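PFC0360w protein (Plasmodium falciparum, PDB 3NI8) probably activates the ATPase of the chaperone Hsp90, as a malaria-parasite member of the AHA1 family. Local coordinates at residues 86-91 with 95-100; 52-57 with 62-67; 36-41 with 102-107; 74-77 with 81-84; 45-50 with 142-147. All coordinates share one frame; numbering follows the deposited sequence. Where two conformers were deposited one is given.

Contact 1 (86-91 with 95-100)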
# COMPACT_ATOMS: atom_id res chain seq x y z
N LYS A 86 2.76 -7.02 -6.67
CA LYS A 86 4.23 -6.88 -6.69
C LYS A 86 4.51 -5.40 -6.39
O LYS A 86 3.77 -4.52 -6.82
CB LYS A 86 4.82 -7.23 -8.05
CG LYS A 86 4.38 -8.58 -8.64
CD LYS A 86 5.58 -9.37 -9.20
CE LYS A 86 6.15 -8.75 -10.47
NZ LYS A 86 5.11 -8.79 -11.54
N TRP A 87 5.59 -5.12 -5.67
CA TRP A 87 5.82 -3.80 -5.08
C TRP A 87 7.30 -3.64 -4.77
O TRP A 87 7.89 -4.45 -4.06
CB TRP A 87 5.02 -3.73 -3.77
CG TRP A 87 4.87 -2.36 -3.10
CD1 TRP A 87 3.75 -1.57 -3.09
CD2 TRP A 87 5.85 -1.66 -2.30
NE1 TRP A 87 3.97 -0.43 -2.35
CE2 TRP A 87 5.24 -0.46 -1.85
CE3 TRP A 87 7.17 -1.93 -1.92
CZ2 TRP A 87 5.92 0.48 -1.04
CZ3 TRP A 87 7.85 -1.01 -1.11
CH2 TRP A 87 7.22 0.19 -0.68
N LYS A 88 7.90 -2.57 -5.30
CA LYS A 88 9.29 -2.24 -4.97
C LYS A 88 9.51 -0.73 -4.91
O LYS A 88 8.72 0.03 -5.47
CB LYS A 88 10.27 -2.90 -5.97
CG LYS A 88 10.19 -2.30 -7.39
CD LYS A 88 10.97 -3.10 -8.44
CE LYS A 88 12.46 -2.97 -8.26
NZ LYS A 88 13.11 -4.26 -8.65
N PHE A 89 10.55 -0.31 -4.19
CA PHE A 89 11.16 1.00 -4.40
C PHE A 89 12.08 0.83 -5.61
O PHE A 89 12.66 -0.24 -5.81
CB PHE A 89 12.01 1.41 -3.20
CG PHE A 89 11.23 1.87 -2.01
CD1 PHE A 89 10.74 3.18 -1.94
CD2 PHE A 89 11.06 1.04 -0.91
CE1 PHE A 89 10.03 3.62 -0.82
CE2 PHE A 89 10.36 1.47 0.23
CZ PHE A 89 9.84 2.75 0.28
N ARG A 90 12.23 1.88 -6.43
CA ARG A 90 13.01 1.73 -7.64
C ARG A 90 14.49 1.50 -7.40
O ARG A 90 15.21 1.12 -8.31
CB ARG A 90 12.77 2.87 -8.63
CG ARG A 90 13.39 4.18 -8.29
CD ARG A 90 12.97 5.19 -9.35
NE ARG A 90 13.71 6.44 -9.24
CZ ARG A 90 14.36 7.02 -10.25
NH1 ARG A 90 14.35 6.47 -11.47
NH2 ARG A 90 15.02 8.16 -10.04
N ASP A 91 14.94 1.70 -6.16
CA ASP A 91 16.34 1.58 -5.83
C ASP A 91 16.73 0.17 -5.36
O ASP A 91 17.91 -0.09 -5.09
CB ASP A 91 16.75 2.63 -4.81
CG ASP A 91 16.13 2.40 -3.47
OD1 ASP A 91 14.90 2.51 -3.35
OD2 ASP A 91 16.88 2.10 -2.52
N CYS A 95 15.79 -7.22 -10.12
CA CYS A 95 15.05 -8.46 -9.90
C CYS A 95 14.09 -8.44 -8.70
O CYS A 95 13.02 -9.05 -8.74
CB CYS A 95 16.02 -9.65 -9.74
SG CYS A 95 16.20 -10.76 -11.23
N ASP A 96 14.48 -7.75 -7.62
CA ASP A 96 13.73 -7.82 -6.35
C ASP A 96 12.35 -7.15 -6.38
O ASP A 96 12.19 -6.02 -6.85
CB ASP A 96 14.59 -7.33 -5.19
CG ASP A 96 15.78 -8.25 -4.91
OD1 ASP A 96 15.85 -9.35 -5.51
OD2 ASP A 96 16.65 -7.88 -4.08
N TYR A 97 11.34 -7.88 -5.92
CA TYR A 97 9.97 -7.40 -5.80
C TYR A 97 9.39 -7.95 -4.50
O TYR A 97 9.43 -9.16 -4.27
CB TYR A 97 9.12 -7.90 -6.96
CG TYR A 97 8.95 -6.93 -8.10
CD1 TYR A 97 8.06 -5.84 -8.00
CD2 TYR A 97 9.68 -7.08 -9.30
CE1 TYR A 97 7.90 -4.93 -9.07
CE2 TYR A 97 9.53 -6.16 -10.37
CZ TYR A 97 8.63 -5.10 -10.24
OH TYR A 97 8.47 -4.21 -11.28
N SER A 98 8.86 -7.09 -3.65
CA SER A 98 8.16 -7.57 -2.47
C SER A 98 6.70 -7.90 -2.83
O SER A 98 6.26 -7.67 -3.97
CB SER A 98 8.27 -6.56 -1.34
OG SER A 98 7.45 -5.43 -1.61
N THR A 99 5.96 -8.42 -1.86
CA THR A 99 4.55 -8.71 -2.04
C THR A 99 3.77 -7.95 -1.00
O THR A 99 4.04 -8.07 0.21
CB THR A 99 4.27 -10.21 -1.85
OG1 THR A 99 5.05 -10.96 -2.78
CG2 THR A 99 2.81 -10.54 -2.04
N VAL A 100 2.81 -7.15 -1.46
CA VAL A 100 1.89 -6.48 -0.57
C VAL A 100 0.49 -7.08 -0.73
O VAL A 100 -0.02 -7.21 -1.84
CB VAL A 100 1.88 -4.94 -0.79
CG1 VAL A 100 0.76 -4.27 0.06
CG2 VAL A 100 3.24 -4.32 -0.46
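Next to the loop that closes the antiparallel hairpin formed by strands 82-89 and 98-106, Trp87 and Ser98 make a hydrogen-bonded pair. Trp87 O is gripped by two donors of Ser98, the amide N at 2.8 Å and the hydroxyl OG at 2.7 Å, which come from opposite faces of the carbonyl plane; OG lies well above that plane (35°). The return bond from Trp87 N to Ser98 O is weak and bent, 129° at the hydrogen. Ser98 OG also bonds His118 NE2, tying the hairpin to strand 111-119, the next strand of the sheet. On the face that carries Trp87, Val100 CG2 sits over the five-membered ring of the indole, 4.0 Å from its centroid, a CH-pi contact.

The Tyr97 ring is clamped between two lysines. Lys86 CE lies over the centre of one face, 4.0 Å from the ring centroid, while Lys88 CD covers the opposite face at 3.7 Å. The Lys88 chain bends at chi3 (-70°), which brings NZ to Asp96 O at 2.7 Å while it stays over the ring. Lys88 NZ is held by Asn93 O as well, and Lys86 NZ forms a salt bridge with Glu73 of strand 70-78.

Contact 2 (52-57 with 62-67)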
# COMPACT_ATOMS: atom_id res chain seq x y z
N LEU A 52 2.26 12.66 -8.35
CA LEU A 52 1.38 11.88 -9.21
C LEU A 52 1.54 10.40 -8.94
O LEU A 52 2.66 9.87 -9.00
CB LEU A 52 1.55 12.19 -10.70
CG LEU A 52 0.42 11.75 -11.68
CD1 LEU A 52 -1.03 12.13 -11.23
CD2 LEU A 52 0.66 12.26 -13.09
N ALA A 53 0.42 9.77 -8.59
CA ALA A 53 0.27 8.31 -8.59
C ALA A 53 -0.31 7.94 -9.94
O ALA A 53 -1.22 8.61 -10.42
CB ALA A 53 -0.67 7.90 -7.51
N GLU A 54 0.25 6.91 -10.58
CA GLU A 54 -0.31 6.36 -11.81
C GLU A 54 -0.79 4.92 -11.56
O GLU A 54 -0.10 4.14 -10.88
CB GLU A 54 0.71 6.42 -12.96
CG GLU A 54 1.02 7.85 -13.49
CD GLU A 54 2.19 7.90 -14.51
OE1 GLU A 54 3.00 6.94 -14.62
OE2 GLU A 54 2.30 8.93 -15.22
N VAL A 55 -1.96 4.60 -12.10
CA VAL A 55 -2.66 3.37 -11.79
C VAL A 55 -3.35 2.83 -13.03
O VAL A 55 -4.21 3.50 -13.61
CB VAL A 55 -3.75 3.58 -10.66
CG1 VAL A 55 -4.77 2.45 -10.64
CG2 VAL A 55 -3.12 3.71 -9.30
N ASP A 56 -2.95 1.63 -13.44
CA ASP A 56 -3.69 0.87 -14.44
C ASP A 56 -4.33 -0.28 -13.67
O ASP A 56 -3.70 -1.33 -13.46
CB ASP A 56 -2.76 0.39 -15.55
CG ASP A 56 -3.47 -0.43 -16.61
OD1 ASP A 56 -4.72 -0.37 -16.75
OD2 ASP A 56 -2.76 -1.17 -17.33
N LEU A 57 -5.57 -0.07 -13.23
CA LEU A 57 -6.23 -1.01 -12.32
C LEU A 57 -6.78 -2.28 -12.98
O LEU A 57 -7.98 -2.38 -13.29
CB LEU A 57 -7.29 -0.31 -11.47
CG LEU A 57 -7.93 -1.12 -10.35
CD1 LEU A 57 -6.90 -1.39 -9.28
CD2 LEU A 57 -9.17 -0.36 -9.80
N LYS A 62 0.15 -2.03 -14.16
CA LYS A 62 1.20 -1.38 -13.41
C LYS A 62 0.67 -0.25 -12.53
O LYS A 62 -0.46 0.23 -12.71
CB LYS A 62 2.31 -0.87 -14.34
CG LYS A 62 3.25 -1.97 -14.81
CD LYS A 62 4.03 -1.52 -16.03
CE LYS A 62 5.16 -2.50 -16.40
NZ LYS A 62 5.79 -2.00 -17.69
N PHE A 63 1.48 0.11 -11.55
CA PHE A 63 1.28 1.30 -10.78
C PHE A 63 2.60 1.92 -10.41
O PHE A 63 3.63 1.25 -10.38
CB PHE A 63 0.37 1.08 -9.55
CG PHE A 63 0.96 0.20 -8.47
CD1 PHE A 63 1.77 0.74 -7.48
CD2 PHE A 63 0.66 -1.15 -8.43
CE1 PHE A 63 2.30 -0.07 -6.47
CE2 PHE A 63 1.17 -1.96 -7.43
CZ PHE A 63 2.00 -1.42 -6.45
N SER A 64 2.54 3.21 -10.11
CA SER A 64 3.71 4.01 -9.77
C SER A 64 3.28 5.09 -8.79
O SER A 64 2.24 5.74 -8.99
CB SER A 64 4.27 4.65 -11.04
OG SER A 64 4.87 5.89 -10.74
N LEU A 65 4.05 5.26 -7.73
CA LEU A 65 3.84 6.33 -6.76
C LEU A 65 5.09 7.21 -6.70
O LEU A 65 6.22 6.72 -6.93
CB LEU A 65 3.60 5.72 -5.38
CG LEU A 65 2.19 5.43 -4.85
CD1 LEU A 65 1.17 5.09 -5.93
CD2 LEU A 65 2.28 4.30 -3.83
N PHE A 66 4.90 8.49 -6.36
CA PHE A 66 5.98 9.47 -6.21
C PHE A 66 6.91 9.51 -7.44
O PHE A 66 8.12 9.33 -7.32
CB PHE A 66 6.81 9.23 -4.93
CG PHE A 66 6.04 9.38 -3.63
CD1 PHE A 66 5.75 10.64 -3.10
CD2 PHE A 66 5.64 8.26 -2.90
CE1 PHE A 66 5.05 10.78 -1.89
CE2 PHE A 66 4.92 8.39 -1.68
CZ PHE A 66 4.64 9.66 -1.18
N SER A 67 6.33 9.74 -8.62
CA SER A 67 7.06 9.77 -9.89
C SER A 67 7.97 8.54 -10.18
O SER A 67 9.08 8.68 -10.74
CB SER A 67 7.85 11.07 -10.03
OG SER A 67 6.98 12.18 -9.87
O HOH W 1 -0.35 -1.59 -17.04
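Glu54 faces Ser64 as a hydrogen-bonded antiparallel pair, and these two residues, together with Lys62, bury the most surface between 52-57 and 62-67. The pair is closed by two backbone bonds: Glu54 N to Ser64 O at 2.8 Å, straight at 161° and in the carbonyl plane, and Ser64 N back to Glu54 O at 2.9 Å. Their side chains leave the same face of the sheet but meet only through their first carbons, Glu54 CB lying 4.4 Å from Ser64 CB.

Lys62 contributes mainly through its backbone. Its carbonyl takes the amide of Asp56, with Asp56 N 2.9 Å from Lys62 O and 166° at the hydrogen, and the donor also stands nearly in line with the C=O bond. A water spans the same two residues, giving a proton to Asp56 OD2 and accepting one from Lys62 N; Asp56 CG is anti to the backbone N (chi1 179°), which carries the carboxylate out to that water.

Three such bonds in succession define the hairpin of strands 54-55 and 62-65, in which 54-55 is an outermost strand of the antiparallel sheet. The sheet face turned away from Glu54 and Ser64 bears Val55 and Phe63, a non-hydrogen-bonded pair with Val55 CG2 4.4 Å from Phe63 CB. Farther along, Ala53 CB touches Leu65 CD1 at 3.7 Å. Val55 and Ala53 also pack on Leu44 of helix 41-47, while the Phe63 ring meets that of Phe74.

Contact 3 (36-41 with 102-107); sequences NAFTDA and VEFISV. With IPA (isopropyl alcohol), chain B.
An isopropanol molecule, probably carried over from the crystallisation liquor, lies beside the ring of Phe38, the residue through which helix 31-39 meets strand 98-106. Its O2 is near the plane of the ring at the edge, 3.6 Å from Phe38 CD1, and is also 2.7 Å from Phe38 O. The same oxygen is hydrogen-bonded to Glu85 OE2.

The protein contact itself is wholly apolar and rests on three buried side chains. Val102 CG1 stands over one face of the Phe38 ring, 4.0 Å from the centroid and 16° off the ring normal, a CH-pi contact displaced toward the rim; the nearest ring carbon, Phe38 CZ, is 3.9 Å from Val102 CG1. Phe104 presents an edge: its CZ lies 3.7 Å from Phe38 CD2, the centroids are 5.6 Å apart and the planes meet at 62°, an offset edge-to-face pair.

Here the first short helix packs on the concave face of the curved antiparallel sheet, in keeping with the helix-grip (SRPBCC) fold of AHA1-like domains. With chi1 at -83°, Phe38 CG stands beside the backbone N, and the ring is sent toward the strand. Helix 132-150 adds Trp140, Leu145, Ile148 and the Phe144 ring around Phe38, while Phe104 also packs on Leu34 and Phe35. Where helix 31-39 gives way to the next, Asn36 ND2 donates to Asp40 OD2 at 2.8 Å, and Asp40 OD1 takes the Tyr42 amide as an N-cap.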
# COMPACT_ATOMS: atom_id res chain seq x y z
N ASN A 36 -10.93 1.76 -2.49
CA ASN A 36 -10.71 2.92 -3.37
C ASN A 36 -9.38 3.58 -3.09
O ASN A 36 -8.60 3.85 -3.99
CB ASN A 36 -11.83 3.97 -3.23
CG ASN A 36 -11.52 5.27 -3.99
OD1 ASN A 36 -11.06 6.26 -3.41
ND2 ASN A 36 -11.77 5.26 -5.30
N ALA A 37 -9.12 3.81 -1.81
CA ALA A 37 -7.94 4.57 -1.41
C ALA A 37 -6.63 3.91 -1.88
O ALA A 37 -5.61 4.61 -2.11
CB ALA A 37 -7.92 4.78 0.10
N PHE A 38 -6.64 2.57 -2.00
CA PHE A 38 -5.46 1.85 -2.42
C PHE A 38 -5.32 1.70 -3.94
O PHE A 38 -4.23 1.36 -4.43
CB PHE A 38 -5.40 0.47 -1.77
CG PHE A 38 -4.84 0.48 -0.38
CD1 PHE A 38 -3.51 0.15 -0.15
CD2 PHE A 38 -5.65 0.82 0.71
CE1 PHE A 38 -2.99 0.19 1.13
CE2 PHE A 38 -5.14 0.84 1.99
CZ PHE A 38 -3.81 0.52 2.21
N THR A 39 -6.41 1.96 -4.67
CA THR A 39 -6.45 1.60 -6.09
C THR A 39 -6.84 2.74 -7.05
O THR A 39 -6.96 2.54 -8.27
CB THR A 39 -7.46 0.46 -6.31
OG1 THR A 39 -8.75 0.87 -5.84
CG2 THR A 39 -7.04 -0.82 -5.59
N ASP A 40 -7.07 3.92 -6.50
CA ASP A 40 -7.56 5.05 -7.27
C ASP A 40 -6.48 6.13 -7.34
O ASP A 40 -6.07 6.69 -6.30
CB ASP A 40 -8.84 5.57 -6.63
CG ASP A 40 -9.40 6.79 -7.33
OD1 ASP A 40 -8.64 7.65 -7.84
OD2 ASP A 40 -10.65 6.90 -7.33
N ALA A 41 -6.04 6.42 -8.56
CA ALA A 41 -4.94 7.35 -8.80
C ALA A 41 -5.14 8.71 -8.11
O ALA A 41 -4.19 9.26 -7.53
CB ALA A 41 -4.69 7.52 -10.29
N VAL A 102 -3.43 -6.62 0.88
CA VAL A 102 -4.22 -5.73 1.72
C VAL A 102 -5.62 -6.29 1.79
O VAL A 102 -6.27 -6.51 0.76
CB VAL A 102 -4.25 -4.25 1.20
CG1 VAL A 102 -4.70 -3.27 2.34
CG2 VAL A 102 -2.90 -3.80 0.62
N GLU A 103 -6.08 -6.56 3.00
CA GLU A 103 -7.41 -7.05 3.24
C GLU A 103 -8.25 -5.96 3.90
O GLU A 103 -7.78 -5.24 4.81
CB GLU A 103 -7.39 -8.31 4.11
CG GLU A 103 -6.72 -9.51 3.44
CD GLU A 103 -6.36 -10.60 4.45
OE1 GLU A 103 -5.16 -10.69 4.81
OE2 GLU A 103 -7.27 -11.35 4.91
N PHE A 104 -9.49 -5.85 3.42
CA PHE A 104 -10.50 -4.94 3.94
C PHE A 104 -11.67 -5.77 4.42
O PHE A 104 -12.53 -6.18 3.63
CB PHE A 104 -10.96 -4.02 2.83
CG PHE A 104 -9.82 -3.40 2.07
CD1 PHE A 104 -9.15 -2.30 2.58
CD2 PHE A 104 -9.42 -3.92 0.85
CE1 PHE A 104 -8.12 -1.73 1.89
CE2 PHE A 104 -8.39 -3.37 0.17
CZ PHE A 104 -7.73 -2.26 0.69
N ILE A 105 -11.70 -6.03 5.73
CA ILE A 105 -12.65 -6.96 6.32
C ILE A 105 -13.76 -6.22 7.04
O ILE A 105 -13.50 -5.42 7.94
CB ILE A 105 -11.91 -7.90 7.32
CG1 ILE A 105 -10.80 -8.72 6.61
CG2 ILE A 105 -12.92 -8.80 8.10
CD1 ILE A 105 -9.58 -9.01 7.52
N SER A 106 -15.01 -6.49 6.67
CA SER A 106 -16.16 -5.84 7.32
C SER A 106 -16.43 -6.36 8.74
O SER A 106 -16.93 -7.47 8.91
CB SER A 106 -17.41 -6.00 6.46
OG SER A 106 -18.50 -5.27 7.01
N VAL A 107 -16.09 -5.54 9.74
CA VAL A 107 -16.27 -5.90 11.14
C VAL A 107 -17.77 -5.82 11.44
O VAL A 107 -18.39 -6.78 11.93
CB VAL A 107 -15.45 -4.98 12.09
CG1 VAL A 107 -15.93 -5.10 13.54
CG2 VAL A 107 -13.96 -5.32 12.01
C1 IPA B . -1.11 1.33 -5.17
C2 IPA B . -0.90 0.51 -3.90
C3 IPA B . -0.15 1.21 -2.77
O2 IPA B . -2.13 0.01 -3.45

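Contact 4 (74-77 with 81-84)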
# COMPACT_ATOMS: atom_id res chain seq x y z
N PHE A 74 -0.46 -4.90 -10.02
CA PHE A 74 -1.59 -5.60 -9.41
C PHE A 74 -1.63 -7.04 -9.88
O PHE A 74 -1.55 -7.31 -11.08
CB PHE A 74 -2.92 -4.91 -9.77
CG PHE A 74 -3.00 -3.46 -9.33
CD1 PHE A 74 -3.12 -3.14 -7.99
CD2 PHE A 74 -3.00 -2.42 -10.27
CE1 PHE A 74 -3.22 -1.80 -7.57
CE2 PHE A 74 -3.09 -1.07 -9.87
CZ PHE A 74 -3.21 -0.76 -8.52
N THR A 75 -1.73 -7.97 -8.93
CA THR A 75 -1.72 -9.41 -9.27
C THR A 75 -3.00 -10.10 -8.84
O THR A 75 -3.28 -11.22 -9.27
CB THR A 75 -0.47 -10.16 -8.71
OG1 THR A 75 -0.52 -10.21 -7.29
CG2 THR A 75 0.83 -9.47 -9.13
N GLU A 76 -3.80 -9.41 -8.02
CA GLU A 76 -5.13 -9.89 -7.62
C GLU A 76 -6.01 -8.72 -7.18
O GLU A 76 -5.68 -7.95 -6.27
CB GLU A 76 -5.04 -10.92 -6.50
CG GLU A 76 -6.37 -11.71 -6.28
CD GLU A 76 -6.45 -12.46 -4.94
OE1 GLU A 76 -5.46 -13.11 -4.51
OE2 GLU A 76 -7.52 -12.39 -4.30
N ILE A 77 -7.15 -8.58 -7.85
CA ILE A 77 -8.12 -7.54 -7.50
C ILE A 77 -9.47 -8.17 -7.23
O ILE A 77 -10.22 -8.45 -8.17
CB ILE A 77 -8.26 -6.45 -8.60
CG1 ILE A 77 -6.93 -5.73 -8.81
CG2 ILE A 77 -9.33 -5.45 -8.17
CD1 ILE A 77 -6.79 -5.11 -10.15
N HIS A 81 -12.68 -6.50 -1.09
CA HIS A 81 -12.15 -7.26 0.05
C HIS A 81 -10.62 -7.43 0.10
O HIS A 81 -10.03 -7.42 1.19
CB HIS A 81 -12.83 -8.62 0.13
CG HIS A 81 -14.27 -8.55 0.51
ND1 HIS A 81 -15.29 -9.01 -0.31
CD2 HIS A 81 -14.88 -8.06 1.61
CE1 HIS A 81 -16.45 -8.81 0.28
NE2 HIS A 81 -16.23 -8.23 1.45
N LYS A 82 -9.99 -7.57 -1.07
CA LYS A 82 -8.56 -7.91 -1.15
C LYS A 82 -7.91 -7.36 -2.42
O LYS A 82 -8.52 -7.32 -3.51
CB LYS A 82 -8.38 -9.44 -1.15
CG LYS A 82 -7.24 -10.01 -0.32
CD LYS A 82 -6.87 -11.42 -0.82
CE LYS A 82 -6.50 -12.40 0.30
NZ LYS A 82 -5.25 -13.27 0.01
N ILE A 83 -6.66 -6.94 -2.25
CA ILE A 83 -5.74 -6.72 -3.37
C ILE A 83 -4.40 -7.36 -3.03
O ILE A 83 -4.07 -7.54 -1.88
CB ILE A 83 -5.58 -5.22 -3.75
CG1 ILE A 83 -5.42 -4.34 -2.52
CG2 ILE A 83 -6.76 -4.74 -4.54
CD1 ILE A 83 -5.08 -2.90 -2.83
N VAL A 84 -3.67 -7.77 -4.06
CA VAL A 84 -2.31 -8.30 -3.95
C VAL A 84 -1.45 -7.61 -5.02
O VAL A 84 -1.91 -7.39 -6.15
CB VAL A 84 -2.25 -9.84 -4.16
CG1 VAL A 84 -0.82 -10.36 -3.89
CG2 VAL A 84 -3.27 -10.56 -3.27
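A classic beta bulge interrupts the hairpin of strands 70-78 and 82-89, where Thr75 and Glu76 both face Val84. The carbonyl of Val84 collects their amides: Thr75 N is 2.8 Å from Val84 O in a nearly straight bond (172°), whereas Glu76 N is 3.3 Å from Val84 O and weak. Thr75 OG1 makes a further weak bond to that oxygen, placed there by a chi1 of 68° that sets the hydroxyl between the backbone N and the carbonyl carbon. The bulge is closed from the other side by Val84 N, 3.0 Å from Glu76 O, in the carbonyl plane and on a lone pair.

Val84 is wedged between the two bulge residues. Its CG1 lies 3.4 Å from Thr75 OG1, and its CG2 lies 3.7 Å from Glu76 CB, with the extended Glu76 chain running past the methyl. The Glu76 carboxylate bonds Thr78 OG1 through OE2; Lys82 NZ stays 4.5 Å from Glu76 OE1, beyond a salt bridge.

The opposite face carries Ile77 and Ile83, which pack against Phe35 of helix 31-39. Ile83 also reaches Phe38 of that helix, and meets Val102 and Phe104 on the neighbouring strand 98-106.

Contact 5 (45-50 with 142-147)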
# COMPACT_ATOMS: atom_id res chain seq x y z
N THR A 45 -2.76 9.99 -5.10
CA THR A 45 -2.08 11.27 -5.23
C THR A 45 -2.31 12.17 -4.00
O THR A 45 -1.37 12.77 -3.50
CB THR A 45 -2.50 11.99 -6.52
OG1 THR A 45 -2.12 11.20 -7.66
CG2 THR A 45 -1.84 13.38 -6.64
N ARG A 46 -3.55 12.23 -3.49
CA ARG A 46 -3.84 12.97 -2.27
C ARG A 46 -3.11 12.36 -1.10
O ARG A 46 -2.65 13.07 -0.22
CB ARG A 46 -5.33 12.95 -1.92
CG ARG A 46 -6.29 13.68 -2.83
CD ARG A 46 -7.70 13.58 -2.23
NE ARG A 46 -7.87 14.43 -1.03
CZ ARG A 46 -8.90 14.36 -0.17
NH1 ARG A 46 -9.87 13.47 -0.33
NH2 ARG A 46 -8.95 15.19 0.87
N LEU A 47 -3.03 11.03 -1.05
CA LEU A 47 -2.31 10.36 0.03
C LEU A 47 -0.79 10.56 -0.08
O LEU A 47 -0.06 10.37 0.90
CB LEU A 47 -2.64 8.86 0.05
CG LEU A 47 -4.03 8.43 0.52
CD1 LEU A 47 -4.27 6.96 0.21
CD2 LEU A 47 -4.19 8.68 1.98
N SER A 48 -0.36 10.94 -1.29
CA SER A 48 1.05 11.25 -1.61
C SER A 48 1.31 12.75 -1.55
O SER A 48 2.28 13.26 -2.12
CB SER A 48 1.37 10.76 -3.02
OG SER A 48 1.19 9.36 -3.16
N ARG A 49 0.41 13.47 -0.87
CA ARG A 49 0.51 14.92 -0.75
C ARG A 49 0.84 15.60 -2.07
O ARG A 49 1.71 16.49 -2.10
CB ARG A 49 1.55 15.29 0.30
CG ARG A 49 1.09 15.02 1.74
CD ARG A 49 -0.29 15.62 1.97
NE ARG A 49 -0.30 17.09 1.96
CZ ARG A 49 -1.34 17.82 1.55
NH1 ARG A 49 -1.30 19.15 1.60
NH2 ARG A 49 -2.42 17.22 1.08
N GLY A 50 0.16 15.20 -3.14
CA GLY A 50 0.38 15.82 -4.45
C GLY A 50 1.28 15.20 -5.52
O GLY A 50 1.14 15.54 -6.68
N GLN A 142 3.72 6.13 8.72
CA GLN A 142 4.01 7.56 8.88
C GLN A 142 3.44 8.42 7.76
O GLN A 142 3.16 9.60 7.97
CB GLN A 142 5.53 7.84 9.06
CG GLN A 142 6.23 7.14 10.26
CD GLN A 142 5.40 7.20 11.54
OE1 GLN A 142 5.08 8.29 12.05
NE2 GLN A 142 5.04 6.04 12.07
N ASN A 143 3.29 7.85 6.58
CA ASN A 143 2.81 8.62 5.43
C ASN A 143 1.45 8.09 4.96
O ASN A 143 0.42 8.71 5.19
CB ASN A 143 3.78 8.59 4.22
CG ASN A 143 5.26 8.86 4.59
OD1 ASN A 143 6.18 8.40 3.86
ND2 ASN A 143 5.51 9.60 5.67
N PHE A 144 1.49 6.94 4.30
CA PHE A 144 0.32 6.38 3.65
C PHE A 144 -0.87 6.11 4.57
O PHE A 144 -1.97 6.63 4.34
CB PHE A 144 0.70 5.10 2.93
CG PHE A 144 -0.27 4.68 1.88
CD1 PHE A 144 0.05 4.83 0.53
CD2 PHE A 144 -1.50 4.13 2.22
CE1 PHE A 144 -0.85 4.42 -0.45
CE2 PHE A 144 -2.41 3.72 1.24
CZ PHE A 144 -2.08 3.85 -0.09
N LEU A 145 -0.68 5.27 5.58
CA LEU A 145 -1.79 4.94 6.48
C LEU A 145 -2.19 6.13 7.35
O LEU A 145 -3.36 6.27 7.71
CB LEU A 145 -1.49 3.71 7.33
CG LEU A 145 -1.32 2.38 6.57
CD1 LEU A 145 -0.78 1.30 7.48
CD2 LEU A 145 -2.62 1.91 5.88
N HIS A 146 -1.22 6.98 7.69
CA HIS A 146 -1.48 8.19 8.44
C HIS A 146 -2.42 9.13 7.70
O HIS A 146 -3.37 9.66 8.29
CB HIS A 146 -0.16 8.91 8.71
CG HIS A 146 -0.30 10.08 9.63
ND1 HIS A 146 -0.40 11.38 9.17
CD2 HIS A 146 -0.38 10.15 10.98
CE1 HIS A 146 -0.52 12.20 10.20
NE2 HIS A 146 -0.51 11.48 11.31
N ASN A 147 -2.18 9.32 6.40
CA ASN A 147 -2.96 10.26 5.62
C ASN A 147 -4.39 9.82 5.31
O ASN A 147 -5.26 10.65 5.05
CB ASN A 147 -2.21 10.67 4.35
CG ASN A 147 -0.92 11.38 4.65
OD1 ASN A 147 -0.74 12.01 5.71
ND2 ASN A 147 0.01 11.29 3.72
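Leu47, in the last turn of helix 41-47, reaches across to Phe144 and Asn147 of helix 132-150 and buries more surface here than any other residue. From CB its chain leaves with CG beside the backbone N (chi1 -72°), and at CG it forks into two methyls with separate targets. CD1 goes to the aromatic ring: it lies 3.8 Å from Phe144 CZ and 4.2 Å from the ring centroid, a CH-pi contact over one face. CD2 takes the other branch and rests against the backbone and root of the asparagine, 3.5 Å from Asn147 C and 3.7 Å from Asn147 CB. Leucine and asparagine side chains thus run past one another in opposite directions.

Beyond CB, the Asn147 amide reaches the backbone of Leu47. Asn147 ND2 donates to Leu47 O at 3.0 Å, with 156° at the hydrogen. The acceptor lies in the amide plane of Asn147, although the donor is tilted 33° from the plane of the carbonyl. Arg49 adds only a loose touch through CG to the same ND2.

Just past Leu47 the helix ends. Arg49, with positive phi, is the C-prime residue: Gly50 N bonds Thr45 O at 2.9 Å, and Arg49 N bonds Arg46 O. Phe144 also meets Phe38 of helix 31-39, so with Leu47 its ring touches both short helices; Trp140 of its own helix meets it edge-to-face. An asparagine from the long C-terminal helix therefore binds a carbonyl in the last turn of a short helix that finishes in a Schellman motif.

How the contacts relate
Contacts 1, 2 and 4 are hairpins of one seven-stranded antiparallel sheet, their centres 14 to 15 Å apart. Along the chain contact 2 closes first, then contact 4, then contact 1, and strand 82-89 is shared by the last two. Contact 3 encloses all three and sets helix 31-39 on the sheet; its centre is about 9 Å from that of contact 4, whose strand 82-89 lies beside strand 98-106. Contact 5 joins helix 41-47 to helix 132-150, and its segments alternate with those of contact 3, the two meeting where Phe38 touches Phe144. Local hairpins thus build the sheet, while two long-range contacts fasten the helices, all within the AHA1-like domain.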